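Amphoterin-induced protein 1 (Mus musculus, PDB 2XOT) promotes growth and fasciculation of neurites and may mediate homophilic and heterophilic cell-cell interaction; this chain holds its leucine-rich repeat and immunoglobulin domains. Local coordinates at residues L66-L71 with L90-L95; L71-L76 with L95-L100; L114-L119 with L138-L143. All blocks are in the same frame, centred on the assembly; numbering follows the deposited sequence.

How the contacts relate
From the N terminus, the chain runs first through strand 68-70 of contact 1, then directly into the turn 71-76 of contact 2. The rest of LRR 2 leads back to strand 92-94, which closes contact 1, and on to 95-100, which closes contact 2; the two loops therefore cross and share Leu71 and Leu95. Together they tie LRR 2 to LRR 3, first through the strands and then through the turns after them. Contact 3 follows in series, closing the loop between strands 116-118 and 140-142 and joining LRR 4 to LRR 5. Strands 92-94 and 116-118 are neighbouring parallel strands of the same sheet, and a probable hydrogen bond from Leu95 N to Leu118 O (2.8 Å) links contacts 1 and 2 to contact 3.

Contact 1 (L66-L71 with L90-L95); sequences LHSLLL and LRYLDL
The carbonyl oxygen of His67 accepts two backbone N-H groups of the next repeat. Tyr92 N approaches at 2.9 Å almost in line with the C=O (171°), whereas Arg91 N comes in at a bent angle. Beyond this fork the pairing is regular: Leu69 N bonds to Tyr92 O, Asp94 N to Leu69 O, and Leu71 N to Asp94 O at 2.8 Å. The strand axes run nearly parallel, 4.9 Å apart. Outside the strands, the guanidinium of Arg91 lies flat on one face of the His67 ring, with centres 3.7 Å apart and planes at 16°. The extended Arg91 chain runs beside the histidine and brings CZ over the rim of the ring. On the buried face, Leu93 CD1 reaches Leu69 CG at 3.8 Å, the two side chains lying alongside each other. Leu90 CG is anti to its backbone N (chi1 -153°), which swings CD1 back to meet both Leu66 CG and Leu69 CB, each at 3.8 Å. On the other face Leu70 CD1 touches Tyr92 CD2 at 4.2 Å, and Tyr92 also packs on Leu43 of the second subunit. Leucines stacked in register beneath a parallel sheet are the signature of the leucine-rich repeat solenoid.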
loop_
_atom_site.group_PDB
_atom_site.type_symbol
_atom_site.label_atom_id
_atom_site.label_comp_id
_atom_site.label_asym_id
_atom_site.label_seq_id
_atom_site.Cartn_x
_atom_site.Cartn_y
_atom_site.Cartn_z
ATOM N N LEU B 66 -10.542 7.782 -6.345
ATOM C CA LEU B 66 -9.855 8.273 -5.114
ATOM C C LEU B 66 -9.536 7.100 -4.193
ATOM O O LEU B 66 -10.447 6.408 -3.758
ATOM C CB LEU B 66 -10.689 9.321 -4.332
ATOM C CG LEU B 66 -9.915 10.216 -3.338
ATOM C CD1 LEU B 66 -8.922 11.091 -4.094
ATOM C CD2 LEU B 66 -10.773 11.130 -2.455
ATOM N N HIS B 67 -8.251 6.885 -3.896
ATOM C CA HIS B 67 -7.826 5.861 -2.920
ATOM C C HIS B 67 -7.345 6.403 -1.574
ATOM O O HIS B 67 -7.447 5.730 -0.541
ATOM C CB HIS B 67 -6.756 4.997 -3.551
ATOM C CG HIS B 67 -7.267 4.190 -4.697
ATOM N ND1 HIS B 67 -6.435 3.556 -5.593
ATOM C CD2 HIS B 67 -8.537 3.922 -5.099
ATOM C CE1 HIS B 67 -7.170 2.928 -6.499
ATOM N NE2 HIS B 67 -8.449 3.135 -6.223
ATOM N N SER B 68 -6.827 7.631 -1.589
ATOM C CA SER B 68 -6.394 8.313 -0.374
ATOM C C SER B 68 -7.001 9.697 -0.209
ATOM O O SER B 68 -6.960 10.506 -1.124
ATOM C CB SER B 68 -4.882 8.444 -0.409
ATOM O OG SER B 68 -4.320 7.124 -0.445
ATOM N N LEU B 69 -7.508 9.959 0.990
ATOM C CA LEU B 69 -8.144 11.220 1.319
ATOM C C LEU B 69 -7.512 11.681 2.624
ATOM O O LEU B 69 -7.696 11.054 3.666
ATOM C CB LEU B 69 -9.642 11.017 1.461
ATOM C CG LEU B 69 -10.440 12.232 1.932
ATOM C CD1 LEU B 69 -10.092 13.477 1.122
ATOM C CD2 LEU B 69 -11.916 11.903 1.828
ATOM N N LEU B 70 -6.713 12.735 2.536
ATOM C CA LEU B 70 -5.930 13.214 3.645
ATOM C C LEU B 70 -6.574 14.501 4.135
ATOM O O LEU B 70 -6.514 15.507 3.429
ATOM C CB LEU B 70 -4.494 13.500 3.189
ATOM C CG LEU B 70 -3.518 12.326 3.048
ATOM C CD1 LEU B 70 -4.170 11.026 2.701
ATOM C CD2 LEU B 70 -2.377 12.676 2.050
ATOM N N LEU B 71 -7.151 14.454 5.339
ATOM C CA LEU B 71 -7.865 15.589 5.940
ATOM C C LEU B 71 -7.344 15.978 7.323
ATOM O O LEU B 71 -8.032 16.668 8.075
ATOM C CB LEU B 71 -9.351 15.250 6.022
ATOM C CG LEU B 71 -10.065 15.251 4.666
ATOM C CD1 LEU B 71 -11.280 14.361 4.717
ATOM C CD2 LEU B 71 -10.451 16.700 4.214
ATOM N N LEU B 90 -12.273 4.320 -1.745
ATOM C CA LEU B 90 -11.291 4.844 -0.821
ATOM C C LEU B 90 -10.676 3.705 0.003
ATOM O O LEU B 90 -11.411 2.889 0.583
ATOM C CB LEU B 90 -11.967 5.855 0.106
ATOM C CG LEU B 90 -11.104 6.951 0.705
ATOM C CD1 LEU B 90 -10.523 7.864 -0.407
ATOM C CD2 LEU B 90 -11.891 7.731 1.743
ATOM N N ARG B 91 -9.340 3.673 0.047
ATOM C CA ARG B 91 -8.566 2.699 0.852
ATOM C C ARG B 91 -7.940 3.284 2.122
ATOM O O ARG B 91 -7.770 2.582 3.095
ATOM C CB ARG B 91 -7.427 2.132 0.016
ATOM C CG ARG B 91 -7.887 1.360 -1.171
ATOM C CD ARG B 91 -6.750 1.082 -2.120
ATOM N NE ARG B 91 -7.297 0.501 -3.339
ATOM C CZ ARG B 91 -6.590 0.196 -4.418
ATOM N NH1 ARG B 91 -5.271 0.379 -4.443
ATOM N NH2 ARG B 91 -7.218 -0.314 -5.475
ATOM N N TYR B 92 -7.584 4.561 2.105
ATOM C CA TYR B 92 -6.821 5.190 3.189
ATOM C C TYR B 92 -7.477 6.544 3.501
ATOM O O TYR B 92 -7.634 7.368 2.596
ATOM C CB TYR B 92 -5.362 5.415 2.740
ATOM C CG TYR B 92 -4.358 5.843 3.830
ATOM C CD1 TYR B 92 -3.488 4.923 4.394
ATOM C CD2 TYR B 92 -4.256 7.171 4.254
ATOM C CE1 TYR B 92 -2.552 5.303 5.361
ATOM C CE2 TYR B 92 -3.331 7.559 5.240
ATOM C CZ TYR B 92 -2.488 6.615 5.782
ATOM O OH TYR B 92 -1.569 6.988 6.742
ATOM N N LEU B 93 -7.862 6.754 4.758
ATOM C CA LEU B 93 -8.558 7.987 5.179
ATOM C C LEU B 93 -7.896 8.536 6.436
ATOM O O LEU B 93 -7.910 7.887 7.467
ATOM C CB LEU B 93 -10.058 7.722 5.436
ATOM C CG LEU B 93 -10.936 8.870 5.988
ATOM C CD1 LEU B 93 -10.948 10.109 5.068
ATOM C CD2 LEU B 93 -12.387 8.381 6.209
ATOM N N ASP B 94 -7.336 9.738 6.355
ATOM C CA ASP B 94 -6.712 10.400 7.521
ATOM C C ASP B 94 -7.592 11.557 8.046
ATOM O O ASP B 94 -7.732 12.599 7.381
ATOM C CB ASP B 94 -5.332 10.908 7.123
ATOM C CG ASP B 94 -4.505 11.368 8.303
ATOM O OD1 ASP B 94 -5.030 11.417 9.440
ATOM O OD2 ASP B 94 -3.306 11.699 8.078
ATOM N N LEU B 95 -8.169 11.343 9.231
ATOM C CA LEU B 95 -9.009 12.319 9.947
ATOM C C LEU B 95 -8.377 12.688 11.279
ATOM O O LEU B 95 -9.048 13.202 12.173
ATOM C CB LEU B 95 -10.406 11.728 10.155
ATOM C CG LEU B 95 -11.314 11.803 8.902
ATOM C CD1 LEU B 95 -12.604 10.954 9.076
ATOM C CD2 LEU B 95 -11.692 13.254 8.546
#

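Contact 2 (L71-L76 with L95-L100); sequences LSHNHL and LSSNHL. With NAG (2-acetamido-2-deoxy-beta-D-glucopyranose), chain D.
In the leucine-rich repeat, each strand runs into a turn carrying a conserved asparagine, and here the LSHNHL turn of LRR 2 stacks on the LSSNHL turn of LRR 3. The backbones are joined where His73 N bonds to Ser96 O at 3.2 Å and where His99 N bonds to Leu76 O at 2.8 Å. Asn74 turns its amide back into its own turn: ND2 bonds to Leu71 O at 3.0 Å, approaching from above the carbonyl plane, and also to Leu46 O of the preceding repeat, while OD1 accepts from Leu51 N. Ser97 CB sits squarely over the His73 ring, 3.6 Å from its centroid and 13° off the normal, a CH-pi contact; Ser97 OG is hydrogen-bonded to Asn121 OD1. Replacing His73 with an alanine would probably uncover Ser97 CB and leave the ring of His48, stacked on the histidine, without its mate. Toward the core, Leu76 CG stands anti to its carbonyl carbon (chi1 -73°), which brings CD1 to 3.5 Å from Leu95 CD2, the side chains crossing at about a right angle. His75 and His99 run alongside with nearly parallel rings that are slid apart, so that His75 CA rather than its ring lies over the His99 face. O5 of an N-acetylglucosamine of the protein's own glycan lies at the edge of the His75 ring, in its plane, 3.4 Å from CE1.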
loop_
_atom_site.group_PDB
_atom_site.type_symbol
_atom_site.label_atom_id
_atom_site.label_comp_id
_atom_site.label_asym_id
_atom_site.label_seq_id
_atom_site.Cartn_x
_atom_site.Cartn_y
_atom_site.Cartn_z
ATOM N N LEU B 71 -7.151 14.454 5.339
ATOM C CA LEU B 71 -7.865 15.589 5.940
ATOM C C LEU B 71 -7.344 15.978 7.323
ATOM O O LEU B 71 -8.032 16.668 8.075
ATOM C CB LEU B 71 -9.351 15.250 6.022
ATOM C CG LEU B 71 -10.065 15.251 4.666
ATOM C CD1 LEU B 71 -11.280 14.361 4.717
ATOM C CD2 LEU B 71 -10.451 16.700 4.214
ATOM N N SER B 72 -6.149 15.526 7.677
ATOM C CA SER B 72 -5.601 15.800 9.010
ATOM C C SER B 72 -5.319 17.277 9.204
ATOM O O SER B 72 -5.192 18.014 8.238
ATOM C CB SER B 72 -4.316 15.001 9.253
ATOM O OG SER B 72 -3.238 15.511 8.493
ATOM N N HIS B 73 -5.228 17.696 10.460
ATOM C CA HIS B 73 -4.872 19.069 10.818
ATOM C C HIS B 73 -5.834 20.082 10.199
ATOM O O HIS B 73 -5.433 21.069 9.582
ATOM C CB HIS B 73 -3.411 19.374 10.467
ATOM C CG HIS B 73 -2.440 18.663 11.340
ATOM N ND1 HIS B 73 -2.207 19.038 12.646
ATOM C CD2 HIS B 73 -1.674 17.572 11.117
ATOM C CE1 HIS B 73 -1.324 18.215 13.185
ATOM N NE2 HIS B 73 -0.982 17.320 12.274
ATOM N N ASN B 74 -7.117 19.803 10.372
ATOM C CA ASN B 74 -8.164 20.757 10.047
ATOM C C ASN B 74 -8.924 21.010 11.351
ATOM O O ASN B 74 -8.407 20.666 12.421
ATOM C CB ASN B 74 -9.043 20.175 8.936
ATOM C CG ASN B 74 -8.478 20.442 7.572
ATOM O OD1 ASN B 74 -8.616 21.536 7.060
ATOM N ND2 ASN B 74 -7.837 19.448 6.973
ATOM N N HIS B 75 -10.113 21.617 11.274
ATOM C CA HIS B 75 -10.936 21.828 12.463
ATOM C C HIS B 75 -12.245 21.077 12.347
ATOM O O HIS B 75 -13.274 21.574 12.789
ATOM C CB HIS B 75 -11.268 23.309 12.667
ATOM C CG HIS B 75 -10.113 24.228 12.487
ATOM N ND1 HIS B 75 -10.244 25.466 11.894
ATOM C CD2 HIS B 75 -8.809 24.107 12.824
ATOM C CE1 HIS B 75 -9.066 26.060 11.860
ATOM N NE2 HIS B 75 -8.181 25.262 12.430
ATOM N N LEU B 76 -12.213 19.884 11.756
ATOM C CA LEU B 76 -13.425 19.148 11.448
ATOM C C LEU B 76 -14.154 18.774 12.731
ATOM O O LEU B 76 -13.602 18.089 13.570
ATOM C CB LEU B 76 -13.110 17.888 10.614
ATOM C CG LEU B 76 -12.711 18.051 9.142
ATOM C CD1 LEU B 76 -12.347 16.717 8.483
ATOM C CD2 LEU B 76 -13.820 18.709 8.334
ATOM N N LEU B 95 -8.169 11.343 9.231
ATOM C CA LEU B 95 -9.009 12.319 9.947
ATOM C C LEU B 95 -8.377 12.688 11.279
ATOM O O LEU B 95 -9.048 13.202 12.173
ATOM C CB LEU B 95 -10.406 11.728 10.155
ATOM C CG LEU B 95 -11.314 11.803 8.902
ATOM C CD1 LEU B 95 -12.604 10.954 9.076
ATOM C CD2 LEU B 95 -11.692 13.254 8.546
ATOM N N SER B 96 -7.072 12.429 11.400
ATOM C CA SER B 96 -6.328 12.699 12.614
ATOM C C SER B 96 -6.147 14.196 12.794
ATOM O O SER B 96 -6.177 14.935 11.831
ATOM C CB SER B 96 -4.946 12.026 12.570
ATOM O OG SER B 96 -4.128 12.559 11.527
ATOM N N SER B 97 -5.944 14.615 14.037
ATOM C CA SER B 97 -5.669 16.021 14.393
ATOM C C SER B 97 -6.781 16.947 13.892
ATOM O O SER B 97 -6.545 17.893 13.142
ATOM C CB SER B 97 -4.295 16.464 13.920
ATOM O OG SER B 97 -3.274 15.698 14.546
ATOM N N ASN B 98 -7.992 16.618 14.314
ATOM C CA ASN B 98 -9.218 17.383 13.981
ATOM C C ASN B 98 -10.019 17.614 15.272
ATOM O O ASN B 98 -9.496 17.403 16.360
ATOM C CB ASN B 98 -10.038 16.632 12.924
ATOM C CG ASN B 98 -9.638 16.997 11.508
ATOM O OD1 ASN B 98 -9.122 16.167 10.749
ATOM N ND2 ASN B 98 -9.880 18.243 11.141
ATOM N N HIS B 99 -11.268 18.056 15.172
ATOM C CA HIS B 99 -12.076 18.311 16.367
ATOM C C HIS B 99 -13.259 17.357 16.436
ATOM O O HIS B 99 -14.354 17.755 16.847
ATOM C CB HIS B 99 -12.585 19.763 16.376
ATOM C CG HIS B 99 -11.499 20.796 16.423
ATOM N ND1 HIS B 99 -11.706 22.111 16.056
ATOM C CD2 HIS B 99 -10.192 20.704 16.764
ATOM C CE1 HIS B 99 -10.579 22.788 16.188
ATOM N NE2 HIS B 99 -9.646 21.960 16.625
ATOM N N LEU B 100 -13.065 16.103 16.027
ATOM C CA LEU B 100 -14.191 15.161 15.977
ATOM C C LEU B 100 -14.519 14.684 17.381
ATOM O O LEU B 100 -13.633 14.307 18.147
ATOM C CB LEU B 100 -13.919 13.970 15.059
ATOM C CG LEU B 100 -13.750 14.265 13.578
ATOM C CD1 LEU B 100 -13.116 13.060 12.886
ATOM C CD2 LEU B 100 -15.078 14.620 12.935
HETATM C C1 NAG D . -7.229 29.626 9.853
HETATM C C2 NAG D . -7.773 31.039 9.808
HETATM C C3 NAG D . -7.058 31.844 10.890
HETATM C C4 NAG D . -7.089 31.122 12.238
HETATM C C5 NAG D . -6.807 29.623 12.146
HETATM C C6 NAG D . -7.203 28.923 13.439
HETATM C C7 NAG D . -8.531 31.946 7.645
HETATM C C8 NAG D . -8.127 32.461 6.299
HETATM N N2 NAG D . -7.553 31.560 8.465
HETATM O O3 NAG D . -7.681 33.102 11.018
HETATM O O4 NAG D . -6.087 31.646 13.076
HETATM O O5 NAG D . -7.532 29.039 11.098
HETATM O O6 NAG D . -6.130 28.957 14.348
HETATM O O7 NAG D . -9.717 31.907 7.941
#

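Contact 3 (L114-L119 with L138-L143); sequences LEVLLL and LQKLYL
Leu114 CD2 lies 4.0 Å from Leu138 CD1, the two leucines side by side just ahead of the strands. At Glu115 the carbonyl oxygen takes two donors: Gln139 N at 2.8 Å, tilted 20° from the carbonyl plane, and Lys140 N, nearly in line with the C=O. Val116 then sends CG2, which is anti to its carbonyl carbon, against Lys140 CD. Leu117 pairs through both its backbone N and its O with the one strand 140-142, N bonding to Lys140 O and O accepting Tyr142 N, both at 3.0 Å with N-H...O angles of 173°. Its side chain faces the solenoid core, with CD2 3.8 Å from Leu141 CD1, so LRR 4 and LRR 5 continue the leucine stack under the parallel strands of the repeat domain. Leu118 emerges on the opposite face, where CD1 rests 3.9 Å from Tyr142 CD2. This face meets the second subunit, in keeping with dimerization through the repeats: Leu118 packs on Ile22 of the second subunit, and Tyr142 OH is hydrogen-bonded to Asn21 of that subunit. At Leu119, N bonds to Tyr142 O, and the side chain returns to the core, CB against Leu143 CD2 and CD1 against Leu141 CD1.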
loop_
_atom_site.group_PDB
_atom_site.type_symbol
_atom_site.label_atom_id
_atom_site.label_comp_id
_atom_site.label_asym_id
_atom_site.label_seq_id
_atom_site.Cartn_x
_atom_site.Cartn_y
_atom_site.Cartn_z
ATOM N N LEU B 114 -12.220 0.432 2.529
ATOM C CA LEU B 114 -11.237 1.148 3.359
ATOM C C LEU B 114 -10.357 0.164 4.117
ATOM O O LEU B 114 -10.860 -0.801 4.727
ATOM C CB LEU B 114 -11.916 2.089 4.364
ATOM C CG LEU B 114 -10.970 3.171 4.921
ATOM C CD1 LEU B 114 -10.744 4.244 3.891
ATOM C CD2 LEU B 114 -11.535 3.795 6.173
ATOM N N GLU B 115 -9.052 0.392 4.056
ATOM C CA GLU B 115 -8.102 -0.464 4.732
ATOM C C GLU B 115 -7.521 0.180 5.997
ATOM O O GLU B 115 -7.285 -0.518 6.972
ATOM C CB GLU B 115 -6.991 -0.866 3.771
ATOM C CG GLU B 115 -7.503 -1.666 2.572
ATOM C CD GLU B 115 -6.371 -2.065 1.632
ATOM O OE1 GLU B 115 -5.416 -1.283 1.473
ATOM O OE2 GLU B 115 -6.425 -3.176 1.060
ATOM N N VAL B 116 -7.279 1.493 5.967
ATOM C CA VAL B 116 -6.657 2.222 7.101
ATOM C C VAL B 116 -7.504 3.465 7.451
ATOM O O VAL B 116 -7.813 4.257 6.568
ATOM C CB VAL B 116 -5.236 2.682 6.738
ATOM C CG1 VAL B 116 -4.572 3.419 7.896
ATOM C CG2 VAL B 116 -4.358 1.501 6.264
ATOM N N LEU B 117 -7.874 3.616 8.721
ATOM C CA LEU B 117 -8.624 4.782 9.206
ATOM C C LEU B 117 -7.890 5.424 10.369
ATOM O O LEU B 117 -7.683 4.794 11.413
ATOM C CB LEU B 117 -10.016 4.354 9.655
ATOM C CG LEU B 117 -10.948 5.416 10.236
ATOM C CD1 LEU B 117 -10.977 6.664 9.325
ATOM C CD2 LEU B 117 -12.327 4.838 10.426
ATOM N N LEU B 118 -7.488 6.675 10.182
ATOM C CA LEU B 118 -6.743 7.435 11.186
ATOM C C LEU B 118 -7.666 8.434 11.846
ATOM O O LEU B 118 -8.252 9.272 11.164
ATOM C CB LEU B 118 -5.594 8.179 10.507
ATOM C CG LEU B 118 -4.283 7.472 10.182
ATOM C CD1 LEU B 118 -4.460 6.134 9.560
ATOM C CD2 LEU B 118 -3.378 8.373 9.309
ATOM N N LEU B 119 -7.831 8.327 13.163
ATOM C CA LEU B 119 -8.728 9.198 13.935
ATOM C C LEU B 119 -8.035 9.665 15.201
ATOM O O LEU B 119 -8.675 10.084 16.161
ATOM C CB LEU B 119 -10.033 8.454 14.302
ATOM C CG LEU B 119 -11.047 8.224 13.176
ATOM C CD1 LEU B 119 -12.020 7.133 13.544
ATOM C CD2 LEU B 119 -11.804 9.506 12.846
ATOM N N LEU B 138 -11.342 -3.286 6.628
ATOM C CA LEU B 138 -10.620 -2.383 7.537
ATOM C C LEU B 138 -9.603 -3.177 8.319
ATOM O O LEU B 138 -9.973 -4.072 9.084
ATOM C CB LEU B 138 -11.560 -1.647 8.489
ATOM C CG LEU B 138 -10.905 -0.529 9.331
ATOM C CD1 LEU B 138 -10.460 0.606 8.408
ATOM C CD2 LEU B 138 -11.853 -0.016 10.388
ATOM N N GLN B 139 -8.322 -2.841 8.103
ATOM C CA GLN B 139 -7.189 -3.541 8.720
ATOM C C GLN B 139 -6.558 -2.794 9.922
ATOM O O GLN B 139 -6.101 -3.424 10.883
ATOM C CB GLN B 139 -6.138 -3.841 7.658
ATOM C CG GLN B 139 -6.636 -4.787 6.577
ATOM C CD GLN B 139 -5.594 -5.092 5.507
ATOM O OE1 GLN B 139 -4.471 -4.618 5.578
ATOM N NE2 GLN B 139 -5.968 -5.916 4.513
ATOM N N LYS B 140 -6.550 -1.469 9.878
ATOM C CA LYS B 140 -5.877 -0.654 10.903
ATOM C C LYS B 140 -6.762 0.524 11.332
ATOM O O LYS B 140 -7.166 1.320 10.498
ATOM C CB LYS B 140 -4.556 -0.085 10.364
ATOM C CG LYS B 140 -3.534 -1.123 9.879
ATOM C CD LYS B 140 -2.410 -0.466 9.111
ATOM C CE LYS B 140 -1.472 -1.484 8.495
ATOM N NZ LYS B 140 -0.261 -0.785 7.905
ATOM N N LEU B 141 -7.039 0.636 12.621
ATOM C CA LEU B 141 -7.809 1.755 13.164
ATOM C C LEU B 141 -7.045 2.453 14.292
ATOM O O LEU B 141 -6.848 1.884 15.378
ATOM C CB LEU B 141 -9.155 1.254 13.675
ATOM C CG LEU B 141 -10.130 2.210 14.359
ATOM C CD1 LEU B 141 -10.514 3.409 13.439
ATOM C CD2 LEU B 141 -11.378 1.397 14.831
ATOM N N TYR B 142 -6.662 3.706 14.041
ATOM C CA TYR B 142 -5.840 4.482 14.979
ATOM C C TYR B 142 -6.725 5.499 15.706
ATOM O O TYR B 142 -7.271 6.394 15.088
ATOM C CB TYR B 142 -4.735 5.219 14.242
ATOM C CG TYR B 142 -3.603 4.360 13.664
ATOM C CD1 TYR B 142 -2.374 4.275 14.309
ATOM C CD2 TYR B 142 -3.743 3.690 12.461
ATOM C CE1 TYR B 142 -1.330 3.530 13.781
ATOM C CE2 TYR B 142 -2.689 2.936 11.913
ATOM C CZ TYR B 142 -1.506 2.843 12.596
ATOM O OH TYR B 142 -0.451 2.123 12.085
ATOM N N LEU B 143 -6.836 5.337 17.018
ATOM C CA LEU B 143 -7.717 6.110 17.878
ATOM C C LEU B 143 -6.969 6.680 19.078
ATOM O O LEU B 143 -7.585 7.096 20.070
ATOM C CB LEU B 143 -8.871 5.209 18.345
ATOM C CG LEU B 143 -10.043 5.083 17.360
ATOM C CD1 LEU B 143 -10.886 3.819 17.646
ATOM C CD2 LEU B 143 -10.918 6.370 17.417
#